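Local atomic coordinates of 350aa long hypothetical aspartate-semialdehyde dehydrogenase (Sulfolobus tokodaii, PDB entry 2EP5), a protein that probably catalyses the NADP-dependent interconversion of malonyl-CoA and 3-oxopropanoate, and belongs to the aspartate-semialdehyde dehydrogenase family. Residues Asn148-Cys151 and Thr152-Ile155. Residues are numbered along the deposited sequence; the frame is centred on the assembly and turned at random.
Sequences NPNC and TAAI
The side-chain amide of Asn-150 turns one face toward the backbone nitrogens of Cys-151 and Thr-152 and meets the start of helix 151-160 with its oxygen edge: OD1 accepts from Ala-153 N at 2.9 Å, and the donor lies in the carbonyl plane on a lone pair, with a C=O...N angle of 141°. A chi1 of 157°, with CG anti to the backbone N, carries the amide to this N-terminal end of the helix. At the other end of this flat group, ND2 donates to Glu-204, which also hydrogen-bonds Thr-152 OG1, so the amide is held at both its oxygen and its nitrogen. The Pro-149 ring packs against two alanine methyls, its CG 4.0 Å from Ala-154 CB and its CB 4.3 Å from Ala-153 CB; Leu-215 of helix 204-215 also touches it. Backbone bonds continue the turn, Ala-154 N to Asn-150 O at 2.8 Å and Ile-155 N to Cys-151 O at 3.0 Å. Cys-151 SG stands between its backbone N and carbonyl carbon (chi1 47°), which brings the sulfur to 3.4 Å from Thr-152 N, at the start of the helix. The OD1 bond makes Asn-150 the N-cap of helix 151-160, directly before Cys-151, the predicted acyl-thioester cysteine. The arrangement is consistent with the catalytic centre of the aspartate-semialdehyde dehydrogenase family, with His-244, the predicted proton acceptor, touching Cys-151.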
loop_
_atom_site.group_PDB
_atom_site.type_symbol
_atom_site.label_atom_id
_atom_site.label_comp_id
_atom_site.label_asym_id
_atom_site.label_seq_id
_atom_site.Cartn_x
_atom_site.Cartn_y
_atom_site.Cartn_z
ATOM N N ASN A 148 0.489 -11.446 -30.854
ATOM C CA ASN A 148 -0.136 -10.282 -30.246
ATOM C C ASN A 148 1.010 -9.543 -29.571
ATOM O O ASN A 148 1.955 -10.160 -29.078
ATOM C CB ASN A 148 -1.192 -10.710 -29.228
ATOM C CG ASN A 148 -2.407 -11.319 -29.887
ATOM O OD1 ASN A 148 -2.755 -12.475 -29.645
ATOM N ND2 ASN A 148 -3.061 -10.541 -30.737
ATOM N N PRO A 149 0.944 -8.210 -29.535
ATOM C CA PRO A 149 2.016 -7.431 -28.917
ATOM C C PRO A 149 2.074 -7.349 -27.398
ATOM O O PRO A 149 1.169 -7.786 -26.684
ATOM C CB PRO A 149 1.828 -6.052 -29.545
ATOM C CG PRO A 149 0.330 -5.953 -29.632
ATOM C CD PRO A 149 -0.062 -7.329 -30.156
ATOM N N ASN A 150 3.178 -6.782 -26.930
ATOM C CA ASN A 150 3.418 -6.533 -25.518
ATOM C C ASN A 150 2.211 -5.720 -25.028
ATOM O O ASN A 150 1.742 -4.813 -25.728
ATOM C CB ASN A 150 4.736 -5.752 -25.378
ATOM C CG ASN A 150 4.836 -4.973 -24.083
ATOM O OD1 ASN A 150 4.418 -3.815 -24.008
ATOM N ND2 ASN A 150 5.393 -5.604 -23.054
ATOM N N CYS A 151 1.703 -6.056 -23.845
ATOM C CA CYS A 151 0.531 -5.374 -23.293
ATOM C C CYS A 151 0.614 -3.850 -23.336
ATOM O O CYS A 151 -0.340 -3.181 -23.743
ATOM C CB CYS A 151 0.258 -5.859 -21.858
ATOM S SG CYS A 151 1.691 -5.931 -20.762
ATOM N N THR A 152 1.755 -3.301 -22.939
ATOM C CA THR A 152 1.933 -1.856 -22.942
ATOM C C THR A 152 1.882 -1.319 -24.372
ATOM O O THR A 152 1.269 -0.283 -24.638
ATOM C CB THR A 152 3.279 -1.466 -22.313
ATOM O OG1 THR A 152 3.418 -2.126 -21.050
ATOM C CG2 THR A 152 3.352 0.046 -22.109
ATOM N N ALA A 153 2.535 -2.031 -25.285
ATOM C CA ALA A 153 2.557 -1.639 -26.685
ATOM C C ALA A 153 1.130 -1.615 -27.209
ATOM O O ALA A 153 0.713 -0.661 -27.879
ATOM C CB ALA A 153 3.389 -2.629 -27.493
ATOM N N ALA A 154 0.388 -2.678 -26.903
ATOM C CA ALA A 154 -1.000 -2.799 -27.331
ATOM C C ALA A 154 -1.797 -1.581 -26.878
ATOM O O ALA A 154 -2.520 -0.971 -27.664
ATOM C CB ALA A 154 -1.613 -4.061 -26.752
ATOM N N ILE A 155 -1.654 -1.226 -25.606
ATOM C CA ILE A 155 -2.374 -0.090 -25.059
ATOM C C ILE A 155 -1.949 1.225 -25.720
ATOM O O ILE A 155 -2.792 2.017 -26.141
ATOM C CB ILE A 155 -2.181 -0.016 -23.517
ATOM C CG1 ILE A 155 -2.773 -1.281 -22.873
ATOM C CG2 ILE A 155 -2.863 1.237 -22.952
ATOM C CD1 ILE A 155 -2.484 -1.435 -21.388
#